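Local coordinates for protein FAD-dependent oxidoreductase (Actinomadura kijaniata, PDB 3M9V) that binds dTDP and, as a flavoprotein of the acyl-CoA dehydrogenase family, probably catalyses a flavin-dependent oxidation step in the biosynthesis of the sugar D-kijanose, at residues Y17-P22 with V26-L31; D79-V84 with S259-L264; L89-A92 with S97-L100. All coordinates share one frame; numbering follows the deposited sequence.

Overall arrangement
Interaction 1 comes first along the chain. It folds the loop that leads into helix 22-32 back on that helix and closes a very short loop. Interaction 2 opens later, at the start of helix 81-94. It closes a long loop of 174 residues by meeting 259-264, on helix 253-260 and the residues after it. Interaction 3 lies within that loop and joins helix 81-94 to the next helix, 96-118. Helix 81-94 links all three contacts. Its D83 bonds to V20 and T21 of interaction 1, and its A90 and V91 pack on L28 and L31. V263 touches L100, so interactions 2 and 3 also meet directly. The centres lie about 13 to 15 Å apart.

Interaction 1 (Y17-P22 with V26-L31); sequences YAPVTP and VLLDRL
P19 and L28 make the apolar part of this contact. The CD2 methyl of L28 sits against the CG-CD bond of the proline, 3.7 Å from both P19 CG and P19 CD. The two side chains cross at about a right angle. L28 carries its CG anti to the backbone N (chi1 -170°), which sends the isobutyl group from the helix toward the loop. At the other end the contact is polar. V26 N donates to P22 O at 3.1 Å, the i to i+4 bond of the first turn of helix 22-32. V26 CG2 leans over the same acceptor, 3.4 Å from P22 O. V26 CG1 lies over one face of the R30 guanidinium, 3.6 Å above the plane and offset toward the rim.

The motif is an N-capped helix start. T21 holds the N-cap position, P22 follows it with helical backbone angles, and T21 OG1 caps the amide of G24. The same hydroxyl is hydrogen-bonded to D83 OD2, while D83 OD1 takes the amide of V20. The carboxylate of helix 81-94 thus ties both the capping residue and the loop before it. L27 and L28 pack on A87 and A90 of that helix, and P19 also touches D83.

Interaction 2 (D79-V84 with S259-L264); sequences DRLYDV and SSVSVL. With TYD (thymidine-5'-diphosphate), chain B.
L81 and V261 supply the apolar contact. The forked end of L81 meets one methyl of V261: CD1 lies 3.8 Å and CD2 4.0 Å from V261 CG1. The side chains cross at about a right angle. S262 CB is met by L81 CD2 at 4.0 Å and by L81 O at 3.8 Å. L81 CA and S262 CA, 5.7 Å apart, are the nearest CA pair.

S262 then brings a hydroxyl against a methyl. V84 CG1 is 3.4 Å from S262 OG, which is packing and not a hydrogen bond. The serine chi1 of 79° sets OG between its own backbone N and carbonyl carbon, facing V84.

In the acyl-CoA dehydrogenase fold this contact joins the N-terminal and C-terminal helical regions. L315 of helix 291-323 touches both L81 and V261, and D319 accepts the amides of L81 and Y82 at the helix start.

Within the two segments S259, first in 259-264, meets the ligand: its OG lies 2.7 Å from O2A on the alpha phosphate of dTDP. G255 O is also within hydrogen-bonding reach of this hydroxyl, whose one proton cannot serve both. R332, Q256 and E115 are also hydrogen-bonded to the nucleotide.

Interaction 3 (L89-A92 with S97-L100); sequences LAVA and STAL
V91 and A99 each lay a methyl on the face of a peptide group across the contact. V91 CG1 stands over the peptide that joins T98 to A99, 3.7 Å from A99 N and almost straight above the plane. A99 CB stands in the same way over the peptide between V91 and A92, 3.7 Å from A92 N. Each amide thus has a methyl over one face, and no hydrogen bond crosses between the segments.

Around these faces the side chains meet methyl to methyl. A99 CB touches A92 CB at 3.8 Å and V91 CG1 at 3.9 Å. V91 CG1 also meets T98 CG2, at 3.8 Å, and these two side chains cross at about a right angle. V91 has CG1 anti to its backbone N (chi1 175°), which pushes that branch between T98 and A99.

Small residues let the two helices come close, with A92 CA only 5.1 Å from A99 CA. Helices 81-94 and 96-118 are consecutive, separated by the single residue D95. Both belong to the N-terminal helical region of the acyl-CoA dehydrogenase fold.

T98 turns its two branches to different tasks. At chi1 -62° its methyl faces V91, while OG1 lies beside the backbone N and bonds to D95 OD1. The threonine hydroxyl is thus tied to the residue just before its own helix. T55 and F56 of helix 53-61 pack on T98. V266 of helix 264-283 touches both A92 and A99, and L31 of helix 22-32 reaches V91.

Interaction 1 (Y17-P22 with V26-L31)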
ATOM      1  N   TYR A  17      15.086  -1.771 -21.627  1.00 14.62           N
ATOM      2  CA  TYR A  17      14.316  -1.958 -22.862  1.00 16.35           C
ATOM      3  C   TYR A  17      15.175  -2.533 -23.976  1.00 17.71           C
ATOM      4  O   TYR A  17      14.625  -3.133 -24.875  1.00 17.94           O
ATOM      5  CB  TYR A  17      13.633  -0.664 -23.331  1.00 17.29           C
ATOM      6  CG  TYR A  17      12.578  -0.149 -22.360  1.00 16.04           C
ATOM      7  CD1 TYR A  17      12.696   1.113 -21.773  1.00 18.38           C
ATOM      8  CD2 TYR A  17      11.427  -0.879 -22.090  1.00 13.75           C
ATOM      9  CE1 TYR A  17      11.707   1.594 -20.910  1.00 14.91           C
ATOM     10  CE2 TYR A  17      10.449  -0.413 -21.191  1.00 18.52           C
ATOM     11  CZ  TYR A  17      10.599   0.837 -20.612  1.00 15.99           C
ATOM     12  OH  TYR A  17       9.684   1.332 -19.698  1.00 12.21           O
ATOM     13  N   ALA A  18      16.505  -2.430 -23.909  1.00 20.12           N
ATOM     14  CA  ALA A  18      17.361  -2.837 -25.033  1.00 20.47           C
ATOM     15  C   ALA A  18      18.792  -2.909 -24.526  1.00 20.66           C
ATOM     16  O   ALA A  18      19.147  -2.197 -23.586  1.00 19.77           O
ATOM     17  CB  ALA A  18      17.319  -1.833 -26.182  1.00 22.96           C
ATOM     18  N   PRO A  19      19.608  -3.804 -25.110  1.00 21.43           N
ATOM     19  CA  PRO A  19      20.989  -3.948 -24.638  1.00 20.52           C
ATOM     20  C   PRO A  19      21.757  -2.692 -25.025  1.00 21.33           C
ATOM     21  O   PRO A  19      21.388  -2.036 -25.986  1.00 18.39           O
ATOM     22  CB  PRO A  19      21.538  -5.126 -25.451  1.00 21.77           C
ATOM     23  CG  PRO A  19      20.369  -5.774 -26.105  1.00 23.82           C
ATOM     24  CD  PRO A  19      19.265  -4.734 -26.200  1.00 21.79           C
ATOM     25  N   VAL A  20      22.804  -2.328 -24.300  1.00 20.75           N
ATOM     26  CA  VAL A  20      23.483  -1.089 -24.622  1.00 22.80           C
ATOM     27  C   VAL A  20      24.828  -1.311 -25.311  1.00 24.27           C
ATOM     28  O   VAL A  20      25.537  -0.336 -25.584  1.00 26.44           O
ATOM     29  CB  VAL A  20      23.721  -0.258 -23.335  1.00 22.49           C
ATOM     30  CG1 VAL A  20      22.357   0.090 -22.729  1.00 25.27           C
ATOM     31  CG2 VAL A  20      24.497  -1.066 -22.312  1.00 26.51           C
ATOM     32  N   THR A  21      25.217  -2.559 -25.566  1.00 22.25           N
ATOM     33  CA  THR A  21      26.471  -2.760 -26.296  1.00 23.93           C
ATOM     34  C   THR A  21      26.267  -3.736 -27.435  1.00 22.61           C
ATOM     35  O   THR A  21      25.304  -4.496 -27.425  1.00 23.72           O
ATOM     36  CB  THR A  21      27.592  -3.397 -25.444  1.00 22.71           C
ATOM     37  OG1 THR A  21      27.144  -4.687 -25.016  1.00 20.80           O
ATOM     38  CG2 THR A  21      27.887  -2.583 -24.221  1.00 24.61           C
ATOM     39  N   PRO A  22      27.166  -3.687 -28.439  1.00 23.86           N
ATOM     40  CA  PRO A  22      27.057  -4.608 -29.574  1.00 24.99           C
ATOM     41  C   PRO A  22      27.061  -6.076 -29.114  1.00 22.64           C
ATOM     42  O   PRO A  22      26.270  -6.885 -29.573  1.00 24.62           O
ATOM     43  CB  PRO A  22      28.293  -4.271 -30.430  1.00 25.50           C
ATOM     44  CG  PRO A  22      28.549  -2.804 -30.110  1.00 26.13           C
ATOM     45  CD  PRO A  22      28.172  -2.630 -28.649  1.00 23.17           C
ATOM     46  N   VAL A  26      23.985  -8.955 -29.861  1.00 23.81           N
ATOM     47  CA  VAL A  26      24.195 -10.303 -30.420  1.00 23.21           C
ATOM     48  C   VAL A  26      23.636 -11.390 -29.498  1.00 21.46           C
ATOM     49  O   VAL A  26      22.865 -12.252 -29.921  1.00 22.12           O
ATOM     50  CB  VAL A  26      25.715 -10.535 -30.698  1.00 24.63           C
ATOM     51  CG1 VAL A  26      25.961 -11.976 -31.124  1.00 22.87           C
ATOM     52  CG2 VAL A  26      26.231  -9.520 -31.756  1.00 24.68           C
ATOM     53  N   LEU A  27      24.000 -11.335 -28.221  1.00 21.11           N
ATOM     54  CA  LEU A  27      23.400 -12.205 -27.205  1.00 19.78           C
ATOM     55  C   LEU A  27      21.876 -12.284 -27.284  1.00 19.82           C
ATOM     56  O   LEU A  27      21.279 -13.364 -27.354  1.00 19.14           O
ATOM     57  CB  LEU A  27      23.840 -11.756 -25.805  1.00 18.86           C
ATOM     58  CG  LEU A  27      23.126 -12.591 -24.725  1.00 21.81           C
ATOM     59  CD1 LEU A  27      23.501 -14.049 -24.960  1.00 22.16           C
ATOM     60  CD2 LEU A  27      23.532 -12.171 -23.298  1.00 20.47           C
ATOM     61  N   LEU A  28      21.213 -11.134 -27.266  1.00 21.08           N
ATOM     62  CA  LEU A  28      19.754 -11.137 -27.363  1.00 22.24           C
ATOM     63  C   LEU A  28      19.239 -11.663 -28.706  1.00 25.65           C
ATOM     64  O   LEU A  28      18.234 -12.386 -28.765  1.00 23.27           O
ATOM     65  CB  LEU A  28      19.238  -9.719 -27.088  1.00 23.40           C
ATOM     66  CG  LEU A  28      17.753  -9.426 -26.882  1.00 29.23           C
ATOM     67  CD1 LEU A  28      17.248 -10.178 -25.673  1.00 26.69           C
ATOM     68  CD2 LEU A  28      17.466  -7.932 -26.688  1.00 32.02           C
ATOM     69  N   ASP A  29      19.914 -11.318 -29.800  1.00 26.23           N
ATOM     70  CA  ASP A  29      19.473 -11.872 -31.088  1.00 28.05           C
ATOM     71  C   ASP A  29      19.584 -13.393 -31.097  1.00 26.47           C
ATOM     72  O   ASP A  29      18.662 -14.080 -31.542  1.00 26.48           O
ATOM     73  CB  ASP A  29      20.290 -11.313 -32.263  1.00 28.97           C
ATOM     74  CG  ASP A  29      19.880  -9.895 -32.649  1.00 37.61           C
ATOM     75  OD1 ASP A  29      18.832  -9.401 -32.170  1.00 44.50           O
ATOM     76  OD2 ASP A  29      20.612  -9.245 -33.427  1.00 42.52           O
ATOM     77  N   ARG A  30      20.672 -13.935 -30.559  1.00 26.78           N
ATOM     78  CA  ARG A  30      20.939 -15.373 -30.638  1.00 27.17           C
ATOM     79  C   ARG A  30      19.975 -16.119 -29.736  1.00 27.05           C
ATOM     80  O   ARG A  30      19.548 -17.225 -30.050  1.00 26.20           O
ATOM     81  CB  ARG A  30      22.381 -15.677 -30.214  1.00 26.11           C
ATOM     82  CG  ARG A  30      23.403 -15.285 -31.271  1.00 35.43           C
ATOM     83  CD  ARG A  30      24.166 -16.500 -31.797  1.00 48.60           C
ATOM     84  NE  ARG A  30      25.595 -16.407 -31.505  1.00 58.27           N
ATOM     85  CZ  ARG A  30      26.452 -15.680 -32.218  1.00 63.35           C
ATOM     86  NH1 ARG A  30      27.735 -15.664 -31.887  1.00 64.28           N
ATOM     87  NH2 ARG A  30      26.048 -14.968 -33.268  1.00 63.90           N
ATOM     88  N   LEU A  31      19.636 -15.519 -28.601  1.00 26.34           N
ATOM     89  CA  LEU A  31      18.676 -16.138 -27.690  1.00 26.47           C
ATOM     90  C   LEU A  31      17.305 -16.291 -28.322  1.00 28.23           C
ATOM     91  O   LEU A  31      16.576 -17.215 -27.958  1.00 26.77           O
ATOM     92  CB  LEU A  31      18.501 -15.356 -26.380  1.00 27.55           C
ATOM     93  CG  LEU A  31      19.557 -15.623 -25.301  1.00 27.26           C
ATOM     94  CD1 LEU A  31      19.426 -14.562 -24.217  1.00 28.28           C
ATOM     95  CD2 LEU A  31      19.567 -17.041 -24.709  1.00 26.60           C
TER

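Interaction 2 (D79-V84 with S259-L264)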
ATOM      1  N   ASP A  79      30.012  -8.007 -21.266  1.00 22.57           N
ATOM      2  CA  ASP A  79      30.631  -7.661 -19.999  1.00 24.06           C
ATOM      3  C   ASP A  79      29.838  -6.620 -19.221  1.00 23.85           C
ATOM      4  O   ASP A  79      30.321  -6.234 -18.162  1.00 22.10           O
ATOM      5  CB  ASP A  79      32.054  -7.157 -20.222  1.00 25.03           C
ATOM      6  CG  ASP A  79      32.065  -5.825 -20.937  1.00 32.90           C
ATOM      7  OD1 ASP A  79      31.053  -5.382 -21.524  1.00 31.80           O
ATOM      8  OD2 ASP A  79      33.126  -5.187 -20.905  1.00 41.47           O
ATOM      9  N   ARG A  80      28.646  -6.214 -19.668  1.00 21.34           N
ATOM     10  CA  ARG A  80      27.797  -5.368 -18.821  1.00 21.47           C
ATOM     11  C   ARG A  80      26.726  -6.153 -18.062  1.00 21.45           C
ATOM     12  O   ARG A  80      25.962  -6.926 -18.650  1.00 20.26           O
ATOM     13  CB  ARG A  80      27.010  -4.375 -19.672  1.00 23.27           C
ATOM     14  CG  ARG A  80      27.783  -3.325 -20.451  1.00 26.85           C
ATOM     15  CD  ARG A  80      28.647  -2.425 -19.611  1.00 37.14           C
ATOM     16  NE  ARG A  80      29.406  -1.615 -20.564  1.00 42.60           N
ATOM     17  CZ  ARG A  80      29.031  -0.417 -21.001  1.00 43.00           C
ATOM     18  NH1 ARG A  80      27.926   0.156 -20.542  1.00 41.67           N
ATOM     19  NH2 ARG A  80      29.791   0.239 -21.863  1.00 41.17           N
ATOM     20  N   LEU A  81      26.608  -5.879 -16.765  1.00 20.26           N
ATOM     21  CA  LEU A  81      25.504  -6.469 -16.012  1.00 19.15           C
ATOM     22  C   LEU A  81      24.157  -6.070 -16.616  1.00 17.19           C
ATOM     23  O   LEU A  81      23.178  -6.821 -16.617  1.00 17.79           O
ATOM     24  CB  LEU A  81      25.617  -6.027 -14.554  1.00 16.64           C
ATOM     25  CG  LEU A  81      26.792  -6.693 -13.804  1.00 18.74           C
ATOM     26  CD1 LEU A  81      27.109  -5.763 -12.641  1.00 17.11           C
ATOM     27  CD2 LEU A  81      26.458  -8.106 -13.305  1.00 18.36           C
ATOM     28  N   TYR A  82      24.097  -4.833 -17.086  1.00 16.36           N
ATOM     29  CA  TYR A  82      22.866  -4.313 -17.636  1.00 15.89           C
ATOM     30  C   TYR A  82      22.506  -5.207 -18.811  1.00 15.99           C
ATOM     31  O   TYR A  82      21.359  -5.595 -18.917  1.00 17.00           O
ATOM     32  CB  TYR A  82      23.066  -2.876 -18.099  1.00 16.55           C
ATOM     33  CG  TYR A  82      21.818  -2.185 -18.609  1.00 17.25           C
ATOM     34  CD1 TYR A  82      21.100  -1.349 -17.750  1.00 14.27           C
ATOM     35  CD2 TYR A  82      21.384  -2.353 -19.915  1.00 16.27           C
ATOM     36  CE1 TYR A  82      19.961  -0.683 -18.156  1.00 15.00           C
ATOM     37  CE2 TYR A  82      20.229  -1.681 -20.340  1.00 18.17           C
ATOM     38  CZ  TYR A  82      19.554  -0.849 -19.450  1.00 15.54           C
ATOM     39  OH  TYR A  82      18.442  -0.120 -19.793  1.00 13.35           O
ATOM     40  N   ASP A  83      23.429  -5.530 -19.712  1.00 17.00           N
ATOM     41  CA  ASP A  83      22.996  -6.361 -20.824  1.00 17.08           C
ATOM     42  C   ASP A  83      22.666  -7.790 -20.431  1.00 17.46           C
ATOM     43  O   ASP A  83      21.812  -8.389 -21.094  1.00 14.76           O
ATOM     44  CB  ASP A  83      24.026  -6.416 -21.955  1.00 20.86           C
ATOM     45  CG  ASP A  83      24.090  -5.103 -22.703  1.00 21.52           C
ATOM     46  OD1 ASP A  83      23.213  -4.256 -22.449  1.00 28.04           O
ATOM     47  OD2 ASP A  83      24.983  -4.917 -23.540  1.00 25.35           O
ATOM     48  N   VAL A  84      23.357  -8.328 -19.423  1.00 14.10           N
ATOM     49  CA  VAL A  84      23.005  -9.652 -18.956  1.00 14.29           C
ATOM     50  C   VAL A  84      21.577  -9.604 -18.417  1.00 16.72           C
ATOM     51  O   VAL A  84      20.782 -10.518 -18.651  1.00 17.12           O
ATOM     52  CB  VAL A  84      23.959 -10.124 -17.829  1.00 16.02           C
ATOM     53  CG1 VAL A  84      23.449 -11.447 -17.224  1.00 17.21           C
ATOM     54  CG2 VAL A  84      25.380 -10.319 -18.358  1.00 14.02           C
ATOM     55  N   SER A 259      28.059 -10.939  -8.671  1.00 18.29           N
ATOM     56  CA  SER A 259      27.474 -12.271  -8.666  1.00 21.15           C
ATOM     57  C   SER A 259      25.958 -12.363  -8.740  1.00 20.99           C
ATOM     58  O   SER A 259      25.465 -13.410  -9.156  1.00 19.47           O
ATOM     59  CB  SER A 259      27.832 -12.994  -7.355  1.00 21.45           C
ATOM     60  OG  SER A 259      29.210 -13.293  -7.427  1.00 31.35           O
ATOM     61  N   SER A 260      25.216 -11.356  -8.273  1.00 19.00           N
ATOM     62  CA  SER A 260      23.786 -11.555  -8.075  1.00 17.36           C
ATOM     63  C   SER A 260      22.867 -10.491  -8.646  1.00 17.13           C
ATOM     64  O   SER A 260      21.682 -10.758  -8.837  1.00 17.53           O
ATOM     65  CB  SER A 260      23.471 -11.603  -6.573  1.00 20.36           C
ATOM     66  OG  SER A 260      23.902 -12.866  -6.093  1.00 25.58           O
ATOM     67  N   VAL A 261      23.387  -9.296  -8.900  1.00 16.88           N
ATOM     68  CA  VAL A 261      22.538  -8.143  -9.218  1.00 15.37           C
ATOM     69  C   VAL A 261      21.750  -8.276 -10.525  1.00 16.60           C
ATOM     70  O   VAL A 261      20.625  -7.758 -10.663  1.00 15.32           O
ATOM     71  CB  VAL A 261      23.307  -6.787  -9.117  1.00 15.01           C
ATOM     72  CG1 VAL A 261      24.235  -6.612 -10.312  1.00 13.05           C
ATOM     73  CG2 VAL A 261      22.252  -5.672  -9.086  1.00 13.89           C
ATOM     74  N   SER A 262      22.311  -9.023 -11.474  1.00 13.32           N
ATOM     75  CA  SER A 262      21.641  -9.121 -12.757  1.00 14.38           C
ATOM     76  C   SER A 262      20.371  -9.986 -12.724  1.00 14.48           C
ATOM     77  O   SER A 262      19.486  -9.943 -13.608  1.00 15.07           O
ATOM     78  CB  SER A 262      22.674  -9.390 -13.875  1.00 14.24           C
ATOM     79  OG  SER A 262      23.054 -10.754 -13.917  1.00 17.68           O
ATOM     80  N   VAL A 263      20.278 -10.809 -11.693  1.00 13.32           N
ATOM     81  CA  VAL A 263      19.102 -11.650 -11.483  1.00 16.54           C
ATOM     82  C   VAL A 263      17.818 -10.832 -11.293  1.00 15.22           C
ATOM     83  O   VAL A 263      16.745 -11.405 -11.382  1.00 12.60           O
ATOM     84  CB  VAL A 263      19.247 -12.631 -10.292  1.00 17.63           C
ATOM     85  CG1 VAL A 263      18.786 -11.991  -9.011  1.00 17.61           C
ATOM     86  CG2 VAL A 263      18.384 -13.866 -10.553  1.00 19.34           C
ATOM     87  N   LEU A 264      17.929  -9.522 -11.062  1.00 14.65           N
ATOM     88  CA  LEU A 264      16.788  -8.634 -10.966  1.00 14.62           C
ATOM     89  C   LEU A 264      16.036  -8.650 -12.305  1.00 16.14           C
ATOM     90  O   LEU A 264      14.824  -8.495 -12.279  1.00 14.96           O
ATOM     91  CB  LEU A 264      17.198  -7.187 -10.636  1.00 13.89           C
ATOM     92  CG  LEU A 264      17.736  -6.913  -9.213  1.00 19.12           C
ATOM     93  CD1 LEU A 264      18.015  -5.446  -8.849  1.00 19.15           C
ATOM     94  CD2 LEU A 264      16.870  -7.599  -8.129  1.00 14.71           C
TER
HETATM   95  PA  TYD B 901      31.280 -14.081  -4.580  1.00 58.48           P
HETATM   96  O1A TYD B 901      31.535 -15.573  -4.473  1.00 60.80           O
HETATM   97  O2A TYD B 901      29.874 -13.548  -4.790  1.00 62.40           O
HETATM   98  O3A TYD B 901      31.940 -13.341  -3.317  1.00 63.19           O
HETATM   99  PB  TYD B 901      32.228 -14.237  -2.013  1.00 70.29           P
HETATM  100  O1B TYD B 901      31.004 -15.129  -1.911  1.00 71.46           O
HETATM  101  O2B TYD B 901      32.264 -13.122  -0.988  1.00 71.57           O
HETATM  102  O3B TYD B 901      33.546 -14.907  -2.356  1.00 70.58           O
HETATM  103  O5' TYD B 901      32.271 -13.389  -5.646  1.00 55.06           O
HETATM  104  C5' TYD B 901      33.686 -13.330  -5.472  1.00 43.96           C
HETATM  105  C4' TYD B 901      34.066 -13.171  -6.938  1.00 41.60           C
HETATM  106  O4' TYD B 901      33.693 -11.886  -7.421  1.00 31.81           O
HETATM  107  C3' TYD B 901      35.545 -13.334  -7.233  1.00 38.68           C
HETATM  108  O3' TYD B 901      35.546 -14.533  -8.010  1.00 44.05           O
HETATM  109  C2' TYD B 901      35.870 -12.204  -8.197  1.00 37.02           C
HETATM  110  C1' TYD B 901      34.569 -11.451  -8.463  1.00 33.08           C
HETATM  111  N1  TYD B 901      34.771 -10.002  -8.323  1.00 26.06           N
HETATM  112  C2  TYD B 901      34.376  -9.165  -9.281  1.00 27.73           C
HETATM  113  O2  TYD B 901      33.840  -9.628 -10.316  1.00 26.90           O
HETATM  114  N3  TYD B 901      34.577  -7.838  -9.130  1.00 27.04           N
HETATM  115  C4  TYD B 901      35.158  -7.339  -8.014  1.00 29.74           C
HETATM  116  O4  TYD B 901      35.328  -6.106  -7.901  1.00 30.15           O
HETATM  117  C5  TYD B 901      35.576  -8.199  -7.013  1.00 28.48           C
HETATM  118  C5M TYD B 901      36.244  -7.746  -5.742  1.00 27.73           C
HETATM  119  C6  TYD B 901      35.357  -9.556  -7.205  1.00 29.04           C

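Interaction 3 (L89-A92 with S97-L100)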
ATOM      1  N   LEU A  89      15.800 -11.039 -18.666  1.00 17.10           N
ATOM      2  CA  LEU A  89      14.413 -10.582 -18.760  1.00 15.30           C
ATOM      3  C   LEU A  89      13.717 -11.262 -19.957  1.00 15.83           C
ATOM      4  O   LEU A  89      12.619 -11.830 -19.823  1.00 15.13           O
ATOM      5  CB  LEU A  89      14.474  -9.045 -18.887  1.00 14.25           C
ATOM      6  CG  LEU A  89      13.170  -8.254 -18.724  1.00 14.00           C
ATOM      7  CD1 LEU A  89      13.472  -6.728 -18.690  1.00 15.57           C
ATOM      8  CD2 LEU A  89      12.216  -8.538 -19.907  1.00 15.38           C
ATOM      9  N   ALA A  90      14.344 -11.230 -21.133  1.00 15.99           N
ATOM     10  CA  ALA A  90      13.713 -11.881 -22.302  1.00 18.95           C
ATOM     11  C   ALA A  90      13.507 -13.384 -22.059  1.00 19.55           C
ATOM     12  O   ALA A  90      12.437 -13.935 -22.364  1.00 16.80           O
ATOM     13  CB  ALA A  90      14.575 -11.653 -23.597  1.00 18.47           C
ATOM     14  N   VAL A  91      14.493 -14.051 -21.450  1.00 15.75           N
ATOM     15  CA  VAL A  91      14.302 -15.472 -21.148  1.00 17.81           C
ATOM     16  C   VAL A  91      13.184 -15.699 -20.122  1.00 17.47           C
ATOM     17  O   VAL A  91      12.365 -16.609 -20.262  1.00 16.21           O
ATOM     18  CB  VAL A  91      15.624 -16.186 -20.745  1.00 19.94           C
ATOM     19  CG1 VAL A  91      15.399 -17.652 -20.320  1.00 17.81           C
ATOM     20  CG2 VAL A  91      16.629 -16.154 -21.897  1.00 18.67           C
ATOM     21  N   ALA A  92      13.156 -14.873 -19.079  1.00 16.50           N
ATOM     22  CA  ALA A  92      12.148 -15.019 -18.035  1.00 15.45           C
ATOM     23  C   ALA A  92      10.717 -14.813 -18.540  1.00 16.89           C
ATOM     24  O   ALA A  92       9.795 -15.435 -18.010  1.00 16.53           O
ATOM     25  CB  ALA A  92      12.456 -14.098 -16.858  1.00 14.55           C
ATOM     26  N   SER A  97      12.195 -20.082 -14.370  1.00 11.63           N
ATOM     27  CA  SER A  97      13.151 -21.101 -13.913  1.00 14.39           C
ATOM     28  C   SER A  97      14.339 -21.193 -14.846  1.00 15.24           C
ATOM     29  O   SER A  97      15.458 -21.273 -14.355  1.00 12.72           O
ATOM     30  CB  SER A  97      12.581 -22.527 -13.842  1.00 11.89           C
ATOM     31  OG  SER A  97      11.589 -22.577 -12.826  1.00 16.03           O
ATOM     32  N   THR A  98      14.108 -21.178 -16.160  1.00 13.78           N
ATOM     33  CA  THR A  98      15.254 -21.271 -17.068  1.00 15.64           C
ATOM     34  C   THR A  98      16.162 -20.055 -16.932  1.00 15.08           C
ATOM     35  O   THR A  98      17.387 -20.145 -17.033  1.00 16.95           O
ATOM     36  CB  THR A  98      14.745 -21.321 -18.532  1.00 17.16           C
ATOM     37  OG1 THR A  98      13.939 -22.494 -18.687  1.00 17.55           O
ATOM     38  CG2 THR A  98      15.872 -21.318 -19.547  1.00 16.68           C
ATOM     39  N   ALA A  99      15.548 -18.882 -16.790  1.00 15.13           N
ATOM     40  CA  ALA A  99      16.328 -17.663 -16.616  1.00 15.27           C
ATOM     41  C   ALA A  99      17.160 -17.724 -15.332  1.00 14.65           C
ATOM     42  O   ALA A  99      18.275 -17.215 -15.322  1.00 17.06           O
ATOM     43  CB  ALA A  99      15.403 -16.418 -16.601  1.00 12.76           C
ATOM     44  N   LEU A 100      16.604 -18.261 -14.253  1.00 14.84           N
ATOM     45  CA  LEU A 100      17.248 -18.208 -12.951  1.00 15.58           C
ATOM     46  C   LEU A 100      18.486 -19.118 -13.044  1.00 17.79           C
ATOM     47  O   LEU A 100      19.580 -18.749 -12.599  1.00 15.11           O
ATOM     48  CB  LEU A 100      16.303 -18.747 -11.872  1.00 15.57           C
ATOM     49  CG  LEU A 100      16.960 -18.926 -10.488  1.00 17.32           C
ATOM     50  CD1 LEU A 100      17.443 -17.576 -10.050  1.00 19.91           C
ATOM     51  CD2 LEU A 100      16.012 -19.480  -9.411  1.00 13.50           C
TER